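Local atomic coordinates of nidogen (Mus musculus, PDB entry 1NPE), a protein that probably helps link laminin and collagen IV networks in basement membranes, its G3 domain being a YWTD beta-propeller that binds laminin. Residues S216-T224 against V231-S239; F174-W183 against C193-K203. One frame throughout, in Å; residues are numbered along the deposited sequence.

Contact 1. Residues S216-T224 against V231-S239; sequences SYGKNLYYT and VIAMDLAIS
Tyr223 lies alongside Ile232, pointing the same way, with Ile232 CB over one face of its ring, 3.9 Å from the ring centroid. A chi1 of 72° sets Tyr223 CG between the backbone N and the carbonyl carbon, which lays the ring across the neighbouring strand. Met234 arrives from another direction, in the ring plane, its CG 3.7 Å from Tyr223 CE2; bent at chi2 (-77°), its chain turns CE back to within 3.5 Å of Tyr223 OH. Further along this face, Leu221 and Leu236 cross at about a right angle, CD1 of Leu221 lying 3.6 Å from CD2 of Leu236. On the opposite face Ala233 CB meets Tyr222 CE2 at 3.5 Å, and the Asn220 amide is inclined to the Asp235 carboxylate, the planes 67° apart.

The backbones set this register. Leu221 with Met234 and Tyr223 with Ile232 are antiparallel hydrogen-bonded pairs, two bonds each, and Leu236 N extends the ladder to Lys219 O over 3.0 Å in an almost straight bond. A type II' turn from Tyr217 to Asn220 feeds the first strand in. Outward, Thr224 OG1 bonds to Tyr254 O and Ala213 N, while Ile256 packs on Tyr222, Thr224 and Val231. Two central strands of a four-stranded antiparallel sheet joined as a hairpin, with Tyr222-Tyr223-Thr224 in the YWTD position, make this the heart of a beta-propeller blade.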
loop_
_atom_site.group_PDB
_atom_site.type_symbol
_atom_site.label_atom_id
_atom_site.label_comp_id
_atom_site.label_asym_id
_atom_site.label_seq_id
_atom_site.Cartn_x
_atom_site.Cartn_y
_atom_site.Cartn_z
ATOM N N SER A 216 0.174 15.500 -9.226
ATOM C CA SER A 216 -0.326 16.563 -10.077
ATOM C C SER A 216 0.728 17.542 -10.555
ATOM O O SER A 216 1.794 17.690 -9.953
ATOM C CB SER A 216 -1.468 17.317 -9.380
ATOM O OG SER A 216 -1.044 17.927 -8.169
ATOM N N TYR A 217 0.421 18.167 -11.688
ATOM C CA TYR A 217 1.268 19.176 -12.301
ATOM C C TYR A 217 0.317 20.185 -12.936
ATOM O O TYR A 217 -0.101 20.025 -14.089
ATOM C CB TYR A 217 2.196 18.569 -13.363
ATOM C CG TYR A 217 3.273 19.531 -13.813
ATOM C CD1 TYR A 217 4.080 20.181 -12.878
ATOM C CD2 TYR A 217 3.442 19.848 -15.161
ATOM C CE1 TYR A 217 5.019 21.126 -13.266
ATOM C CE2 TYR A 217 4.389 20.801 -15.564
ATOM C CZ TYR A 217 5.170 21.436 -14.605
ATOM O OH TYR A 217 6.082 22.404 -14.972
ATOM N N GLY A 218 -0.072 21.181 -12.141
ATOM C CA GLY A 218 -0.981 22.216 -12.603
ATOM C C GLY A 218 -2.418 21.740 -12.715
ATOM O O GLY A 218 -3.034 21.323 -11.726
ATOM N N LYS A 219 -2.948 21.806 -13.934
ATOM C CA LYS A 219 -4.319 21.387 -14.230
ATOM C C LYS A 219 -4.421 19.884 -14.543
ATOM O O LYS A 219 -5.518 19.322 -14.566
ATOM C CB LYS A 219 -4.861 22.201 -15.415
ATOM C CG LYS A 219 -3.883 22.306 -16.592
ATOM C CD LYS A 219 -4.528 22.910 -17.836
ATOM C CE LYS A 219 -5.047 24.325 -17.597
ATOM N NZ LYS A 219 -5.795 24.842 -18.790
ATOM N N ASN A 220 -3.276 19.246 -14.777
ATOM C CA ASN A 220 -3.226 17.821 -15.107
ATOM C C ASN A 220 -2.958 16.858 -13.947
ATOM O O ASN A 220 -2.167 17.141 -13.046
ATOM C CB ASN A 220 -2.174 17.569 -16.195
ATOM C CG ASN A 220 -2.718 17.744 -17.601
ATOM O OD1 ASN A 220 -3.798 18.293 -17.805
ATOM N ND2 ASN A 220 -1.963 17.264 -18.585
ATOM N N LEU A 221 -3.627 15.712 -13.988
ATOM C CA LEU A 221 -3.433 14.669 -12.989
ATOM C C LEU A 221 -2.765 13.495 -13.681
ATOM O O LEU A 221 -3.075 13.187 -14.828
ATOM C CB LEU A 221 -4.768 14.186 -12.402
ATOM C CG LEU A 221 -5.547 15.091 -11.454
ATOM C CD1 LEU A 221 -6.756 14.321 -10.933
ATOM C CD2 LEU A 221 -4.666 15.553 -10.300
ATOM N N TYR A 222 -1.830 12.855 -12.993
ATOM C CA TYR A 222 -1.153 11.695 -13.552
ATOM C C TYR A 222 -1.313 10.564 -12.552
ATOM O O TYR A 222 -0.858 10.673 -11.409
ATOM C CB TYR A 222 0.335 11.979 -13.782
ATOM C CG TYR A 222 0.602 13.087 -14.770
ATOM C CD1 TYR A 222 0.707 14.410 -14.347
ATOM C CD2 TYR A 222 0.737 12.815 -16.132
ATOM C CE1 TYR A 222 0.938 15.438 -15.253
ATOM C CE2 TYR A 222 0.966 13.839 -17.050
ATOM C CZ TYR A 222 1.065 15.145 -16.601
ATOM O OH TYR A 222 1.283 16.162 -17.496
ATOM N N TYR A 223 -1.992 9.498 -12.966
ATOM C CA TYR A 223 -2.186 8.361 -12.083
ATOM C C TYR A 223 -1.740 7.026 -12.673
ATOM O O TYR A 223 -1.679 6.856 -13.893
ATOM C CB TYR A 223 -3.644 8.283 -11.598
ATOM C CG TYR A 223 -4.672 7.853 -12.621
ATOM C CD1 TYR A 223 -5.011 6.507 -12.773
ATOM C CD2 TYR A 223 -5.359 8.794 -13.389
ATOM C CE1 TYR A 223 -6.016 6.108 -13.660
ATOM C CE2 TYR A 223 -6.362 8.410 -14.279
ATOM C CZ TYR A 223 -6.685 7.065 -14.405
ATOM O OH TYR A 223 -7.692 6.684 -15.259
ATOM N N THR A 224 -1.401 6.090 -11.788
ATOM C CA THR A 224 -0.986 4.755 -12.197
ATOM C C THR A 224 -2.200 3.851 -12.072
ATOM O O THR A 224 -2.951 3.943 -11.094
ATOM C CB THR A 224 0.156 4.218 -11.322
ATOM O OG1 THR A 224 -0.261 4.181 -9.950
ATOM C CG2 THR A 224 1.397 5.104 -11.471
ATOM N N VAL A 231 0.309 4.736 -17.186
ATOM C CA VAL A 231 0.279 6.013 -16.490
ATOM C C VAL A 231 -0.709 6.848 -17.306
ATOM O O VAL A 231 -0.528 7.040 -18.509
ATOM C CB VAL A 231 1.657 6.703 -16.472
ATOM C CG1 VAL A 231 1.539 8.083 -15.842
ATOM C CG2 VAL A 231 2.669 5.847 -15.712
ATOM N N ILE A 232 -1.761 7.323 -16.654
ATOM C CA ILE A 232 -2.782 8.092 -17.341
ATOM C C ILE A 232 -2.796 9.557 -16.927
ATOM O O ILE A 232 -2.792 9.871 -15.741
ATOM C CB ILE A 232 -4.185 7.466 -17.114
ATOM C CG1 ILE A 232 -4.186 5.993 -17.538
ATOM C CG2 ILE A 232 -5.240 8.234 -17.891
ATOM C CD1 ILE A 232 -5.481 5.264 -17.268
ATOM N N ALA A 233 -2.787 10.443 -17.919
ATOM C CA ALA A 233 -2.826 11.886 -17.691
ATOM C C ALA A 233 -4.255 12.386 -17.912
ATOM O O ALA A 233 -4.842 12.169 -18.974
ATOM C CB ALA A 233 -1.863 12.597 -18.640
ATOM N N MET A 234 -4.815 13.047 -16.904
ATOM C CA MET A 234 -6.178 13.564 -16.989
ATOM C C MET A 234 -6.227 15.053 -16.666
ATOM O O MET A 234 -5.498 15.531 -15.797
ATOM C CB MET A 234 -7.099 12.802 -16.022
ATOM C CG MET A 234 -7.281 11.314 -16.331
ATOM S SD MET A 234 -8.402 10.959 -17.718
ATOM C CE MET A 234 -9.024 9.286 -17.258
ATOM N N ASP A 235 -7.074 15.783 -17.387
ATOM C CA ASP A 235 -7.245 17.222 -17.173
ATOM C C ASP A 235 -8.458 17.415 -16.262
ATOM O O ASP A 235 -9.548 16.914 -16.550
ATOM C CB ASP A 235 -7.464 17.936 -18.511
ATOM C CG ASP A 235 -7.445 19.461 -18.391
ATOM O OD1 ASP A 235 -7.755 20.017 -17.311
ATOM O OD2 ASP A 235 -7.127 20.114 -19.409
ATOM N N LEU A 236 -8.255 18.150 -15.171
ATOM C CA LEU A 236 -9.299 18.412 -14.181
ATOM C C LEU A 236 -10.589 19.004 -14.747
ATOM O O LEU A 236 -11.627 18.336 -14.777
ATOM C CB LEU A 236 -8.772 19.344 -13.081
ATOM C CG LEU A 236 -7.694 18.886 -12.091
ATOM C CD1 LEU A 236 -7.534 19.969 -11.041
ATOM C CD2 LEU A 236 -8.104 17.600 -11.418
ATOM N N ALA A 237 -10.504 20.253 -15.202
ATOM C CA ALA A 237 -11.640 20.994 -15.744
ATOM C C ALA A 237 -12.424 20.297 -16.857
ATOM O O ALA A 237 -13.571 19.885 -16.645
ATOM C CB ALA A 237 -11.185 22.361 -16.198
ATOM N N ILE A 238 -11.816 20.151 -18.030
ATOM C CA ILE A 238 -12.506 19.514 -19.149
ATOM C C ILE A 238 -12.840 18.035 -18.929
ATOM O O ILE A 238 -13.582 17.445 -19.718
ATOM C CB ILE A 238 -11.712 19.678 -20.464
ATOM C CG1 ILE A 238 -10.376 18.937 -20.371
ATOM C CG2 ILE A 238 -11.501 21.165 -20.770
ATOM C CD1 ILE A 238 -9.567 18.998 -21.640
ATOM N N SER A 239 -12.320 17.464 -17.841
ATOM C CA SER A 239 -12.553 16.063 -17.486
ATOM C C SER A 239 -12.297 15.103 -18.650
ATOM O O SER A 239 -13.082 14.185 -18.914
ATOM C CB SER A 239 -13.979 15.886 -16.951
ATOM O OG SER A 239 -14.195 16.666 -15.790
#

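Contact 2. Residues F174-W183 against C193-K203; sequences FDAFSSQLCW and CLNPAQPGRRK
Leu181 and Leu194 form an antiparallel hydrogen-bonded pair, with a nearly straight bond from Leu181 N to Leu194 O (2.7 Å) and a more bent return from Leu194 N to Leu181 O. The next pair, non-hydrogen-bonded, is Cys182 with Cys193, whose CA atoms lie 3.9 Å apart, joined by a disulfide with a chi3 of 105°. Gln180 CG packs beside this bridge, 3.6 Å from Cys193 CB. The disulfide thus spans the two central strands of one blade of the YWTD propeller, fixing the hairpin covalently.

On the other face, Leu194 CD1 touches the six-membered end of Trp183 in the indole plane, 3.7 Å from CZ3. A chi1 of 66° places Trp183 CG between the backbone N and the carbonyl carbon, bringing that end to Leu194 and Arg202. Arg202 crosses it at about a right angle, its CD 3.7 Å from Trp183 CH2; Trp183 CZ2 lies over a face of the guanidinium, the two planes 69° apart. Glu192 pairs with Arg202 NH1 and Asp164 O takes NH2, which fixes the guanidinium's rotation.

Pro196 CG meets the edge of the Phe174 ring, 3.9 Å from CE1. Asn195 lies against Ser179 O, with its CG 3.5 Å from that oxygen, while its OD1 accepts from Ala197 N over 2.8 Å in an Asx turn. An alanine here is likely to leave Ala197 N without that acceptor and the turn less firmly held. Tyr137 touches both Phe174 and Pro196.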
loop_
_atom_site.group_PDB
_atom_site.type_symbol
_atom_site.label_atom_id
_atom_site.label_comp_id
_atom_site.label_asym_id
_atom_site.label_seq_id
_atom_site.Cartn_x
_atom_site.Cartn_y
_atom_site.Cartn_z
ATOM N N PHE A 174 -1.980 17.173 -3.725
ATOM C CA PHE A 174 -2.404 18.528 -3.414
ATOM C C PHE A 174 -1.738 19.556 -4.307
ATOM O O PHE A 174 -0.521 19.539 -4.481
ATOM C CB PHE A 174 -2.117 18.864 -1.947
ATOM C CG PHE A 174 -2.689 20.186 -1.503
ATOM C CD1 PHE A 174 -4.016 20.280 -1.093
ATOM C CD2 PHE A 174 -1.903 21.335 -1.493
ATOM C CE1 PHE A 174 -4.553 21.503 -0.679
ATOM C CE2 PHE A 174 -2.430 22.557 -1.083
ATOM C CZ PHE A 174 -3.757 22.643 -0.674
ATOM N N ASP A 175 -2.547 20.448 -4.869
ATOM C CA ASP A 175 -2.052 21.511 -5.736
ATOM C C ASP A 175 -2.218 22.836 -4.999
ATOM O O ASP A 175 -3.336 23.328 -4.825
ATOM C CB ASP A 175 -2.824 21.533 -7.056
ATOM C CG ASP A 175 -2.214 22.482 -8.066
ATOM O OD1 ASP A 175 -2.686 23.633 -8.174
ATOM O OD2 ASP A 175 -1.250 22.075 -8.744
ATOM N N ALA A 176 -1.088 23.398 -4.572
ATOM C CA ALA A 176 -1.043 24.650 -3.814
ATOM C C ALA A 176 -1.733 25.868 -4.433
ATOM O O ALA A 176 -2.403 26.626 -3.719
ATOM C CB ALA A 176 0.399 24.990 -3.461
ATOM N N PHE A 177 -1.585 26.059 -5.744
ATOM C CA PHE A 177 -2.208 27.213 -6.389
ATOM C C PHE A 177 -3.726 27.174 -6.342
ATOM O O PHE A 177 -4.365 28.132 -5.897
ATOM C CB PHE A 177 -1.758 27.370 -7.848
ATOM C CG PHE A 177 -2.241 28.653 -8.493
ATOM C CD1 PHE A 177 -1.601 29.869 -8.225
ATOM C CD2 PHE A 177 -3.346 28.651 -9.346
ATOM C CE1 PHE A 177 -2.055 31.060 -8.796
ATOM C CE2 PHE A 177 -3.810 29.842 -9.925
ATOM C CZ PHE A 177 -3.160 31.047 -9.646
ATOM N N SER A 178 -4.299 26.082 -6.834
ATOM C CA SER A 178 -5.744 25.935 -6.850
ATOM C C SER A 178 -6.343 25.504 -5.509
ATOM O O SER A 178 -7.569 25.417 -5.383
ATOM C CB SER A 178 -6.163 24.968 -7.970
ATOM O OG SER A 178 -5.436 23.751 -7.916
ATOM N N SER A 179 -5.492 25.308 -4.495
ATOM C CA SER A 179 -5.941 24.856 -3.170
ATOM C C SER A 179 -6.877 23.661 -3.368
ATOM O O SER A 179 -7.981 23.601 -2.816
ATOM C CB SER A 179 -6.652 25.981 -2.409
ATOM O OG SER A 179 -5.716 26.876 -1.831
ATOM N N GLN A 180 -6.408 22.715 -4.178
ATOM C CA GLN A 180 -7.183 21.541 -4.524
ATOM C C GLN A 180 -6.537 20.229 -4.096
ATOM O O GLN A 180 -5.379 19.941 -4.420
ATOM C CB GLN A 180 -7.410 21.536 -6.040
ATOM C CG GLN A 180 -8.772 21.045 -6.502
ATOM C CD GLN A 180 -9.903 22.019 -6.202
ATOM O OE1 GLN A 180 -11.073 21.717 -6.451
ATOM N NE2 GLN A 180 -9.565 23.190 -5.668
ATOM N N LEU A 181 -7.298 19.451 -3.337
ATOM C CA LEU A 181 -6.861 18.141 -2.888
ATOM C C LEU A 181 -7.632 17.124 -3.731
ATOM O O LEU A 181 -8.858 17.091 -3.720
ATOM C CB LEU A 181 -7.174 17.935 -1.405
ATOM C CG LEU A 181 -6.786 16.576 -0.813
ATOM C CD1 LEU A 181 -5.274 16.409 -0.841
ATOM C CD2 LEU A 181 -7.308 16.438 0.611
ATOM N N CYS A 182 -6.907 16.315 -4.484
ATOM C CA CYS A 182 -7.538 15.312 -5.318
ATOM C C CYS A 182 -7.071 13.916 -4.938
ATOM O O CYS A 182 -5.934 13.730 -4.531
ATOM C CB CYS A 182 -7.195 15.551 -6.785
ATOM S SG CYS A 182 -7.534 17.224 -7.409
ATOM N N TRP A 183 -7.959 12.939 -5.071
ATOM C CA TRP A 183 -7.616 11.556 -4.785
ATOM C C TRP A 183 -8.177 10.680 -5.890
ATOM O O TRP A 183 -9.016 11.130 -6.666
ATOM C CB TRP A 183 -8.156 11.115 -3.417
ATOM C CG TRP A 183 -9.644 11.067 -3.291
ATOM C CD1 TRP A 183 -10.467 10.035 -3.657
ATOM C CD2 TRP A 183 -10.489 12.064 -2.702
ATOM N NE1 TRP A 183 -11.768 10.329 -3.327
ATOM C CE2 TRP A 183 -11.811 11.567 -2.739
ATOM C CE3 TRP A 183 -10.255 13.329 -2.143
ATOM C CZ2 TRP A 183 -12.900 12.286 -2.235
ATOM C CZ3 TRP A 183 -11.340 14.047 -1.640
ATOM C CH2 TRP A 183 -12.647 13.520 -1.690
ATOM N N CYS A 193 -11.744 15.883 -6.444
ATOM C CA CYS A 193 -10.977 17.017 -5.963
ATOM C C CYS A 193 -11.865 17.839 -5.060
ATOM O O CYS A 193 -13.085 17.882 -5.241
ATOM C CB CYS A 193 -10.491 17.894 -7.115
ATOM S SG CYS A 193 -9.371 17.074 -8.287
ATOM N N LEU A 194 -11.236 18.527 -4.117
ATOM C CA LEU A 194 -11.958 19.351 -3.174
ATOM C C LEU A 194 -11.034 20.404 -2.583
ATOM O O LEU A 194 -9.811 20.269 -2.645
ATOM C CB LEU A 194 -12.559 18.435 -2.093
ATOM C CG LEU A 194 -12.334 18.421 -0.570
ATOM C CD1 LEU A 194 -12.832 17.065 -0.082
ATOM C CD2 LEU A 194 -10.887 18.607 -0.135
ATOM N N ASN A 195 -11.622 21.492 -2.094
ATOM C CA ASN A 195 -10.859 22.549 -1.441
ATOM C C ASN A 195 -11.044 22.241 0.042
ATOM O O ASN A 195 -12.169 22.181 0.525
ATOM C CB ASN A 195 -11.433 23.929 -1.772
ATOM C CG ASN A 195 -10.642 25.067 -1.125
ATOM O OD1 ASN A 195 -10.260 24.991 0.049
ATOM N ND2 ASN A 195 -10.390 26.125 -1.894
ATOM N N PRO A 196 -9.946 21.994 0.775
ATOM C CA PRO A 196 -10.010 21.681 2.209
ATOM C C PRO A 196 -10.811 22.681 3.053
ATOM O O PRO A 196 -11.296 22.337 4.137
ATOM C CB PRO A 196 -8.538 21.638 2.609
ATOM C CG PRO A 196 -7.884 21.109 1.375
ATOM C CD PRO A 196 -8.553 21.937 0.296
ATOM N N ALA A 197 -10.955 23.905 2.547
ATOM C CA ALA A 197 -11.711 24.951 3.234
ATOM C C ALA A 197 -13.217 24.708 3.107
ATOM O O ALA A 197 -13.975 24.971 4.045
ATOM C CB ALA A 197 -11.346 26.323 2.675
ATOM N N GLN A 198 -13.638 24.226 1.934
ATOM C CA GLN A 198 -15.038 23.907 1.640
ATOM C C GLN A 198 -15.048 22.437 1.220
ATOM O O GLN A 198 -15.272 22.115 0.050
ATOM C CB GLN A 198 -15.551 24.756 0.475
ATOM C CG GLN A 198 -15.306 26.253 0.589
ATOM C CD GLN A 198 -15.643 26.981 -0.706
ATOM O OE1 GLN A 198 -16.815 27.231 -1.010
ATOM N NE2 GLN A 198 -14.612 27.304 -1.490
ATOM N N PRO A 199 -14.863 21.521 2.187
ATOM C CA PRO A 199 -14.826 20.066 1.979
ATOM C C PRO A 199 -16.054 19.437 1.307
ATOM O O PRO A 199 -15.934 18.411 0.632
ATOM C CB PRO A 199 -14.656 19.517 3.404
ATOM C CG PRO A 199 -14.140 20.682 4.200
ATOM C CD PRO A 199 -14.898 21.830 3.627
ATOM N N GLY A 200 -17.224 20.039 1.515
ATOM C CA GLY A 200 -18.460 19.514 0.955
ATOM C C GLY A 200 -18.601 19.453 -0.559
ATOM O O GLY A 200 -19.296 18.577 -1.072
ATOM N N ARG A 201 -17.952 20.369 -1.273
ATOM C CA ARG A 201 -18.040 20.406 -2.731
ATOM C C ARG A 201 -16.931 19.608 -3.434
ATOM O O ARG A 201 -15.774 20.023 -3.469
ATOM C CB ARG A 201 -18.028 21.856 -3.214
ATOM C CG ARG A 201 -18.489 22.043 -4.648
ATOM C CD ARG A 201 -18.314 23.489 -5.090
ATOM N NE ARG A 201 -19.352 23.901 -6.032
ATOM C CZ ARG A 201 -19.150 24.120 -7.327
ATOM N NH1 ARG A 201 -17.937 23.973 -7.848
ATOM N NH2 ARG A 201 -20.171 24.458 -8.106
ATOM N N ARG A 202 -17.309 18.493 -4.048
ATOM C CA ARG A 202 -16.354 17.640 -4.740
ATOM C C ARG A 202 -16.520 17.562 -6.262
ATOM O O ARG A 202 -17.590 17.198 -6.756
ATOM C CB ARG A 202 -16.445 16.210 -4.214
ATOM C CG ARG A 202 -16.293 16.008 -2.730
ATOM C CD ARG A 202 -16.104 14.523 -2.530
ATOM N NE ARG A 202 -16.425 14.055 -1.196
ATOM C CZ ARG A 202 -16.672 12.787 -0.897
ATOM N NH1 ARG A 202 -16.634 11.851 -1.842
ATOM N NH2 ARG A 202 -16.957 12.454 0.351
ATOM N N LYS A 203 -15.449 17.871 -6.992
ATOM C CA LYS A 203 -15.442 17.768 -8.450
ATOM C C LYS A 203 -15.157 16.298 -8.687
ATOM O O LYS A 203 -14.293 15.732 -8.017
ATOM C CB LYS A 203 -14.264 18.518 -9.057
ATOM C CG LYS A 203 -14.400 19.999 -9.292
ATOM C CD LYS A 203 -13.136 20.441 -10.040
ATOM C CE LYS A 203 -13.067 21.938 -10.277
ATOM N NZ LYS A 203 -11.718 22.314 -10.787
#

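How the contacts relate
Contact 2 closes before contact 1 opens along the chain, which passes from strand 201-206, the last of one blade, to strand 211-217, the first of the next. Each contact joins the second and third strands of its own four-stranded antiparallel sheet, so the two are equivalent hairpins in successive blades, their centres about 14 Å apart. Tyr223 and Trp183 hold matching places in them, as do Tyr222 and Cys182. The contacts touch, among other places, where Leu236 CD2, just past its strand, lies 3.4 Å from Cys193 SG, so the disulfide of one blade is packed by a leucine of the next. This apolar contact forms part of the blade-to-blade interface of the propeller ring.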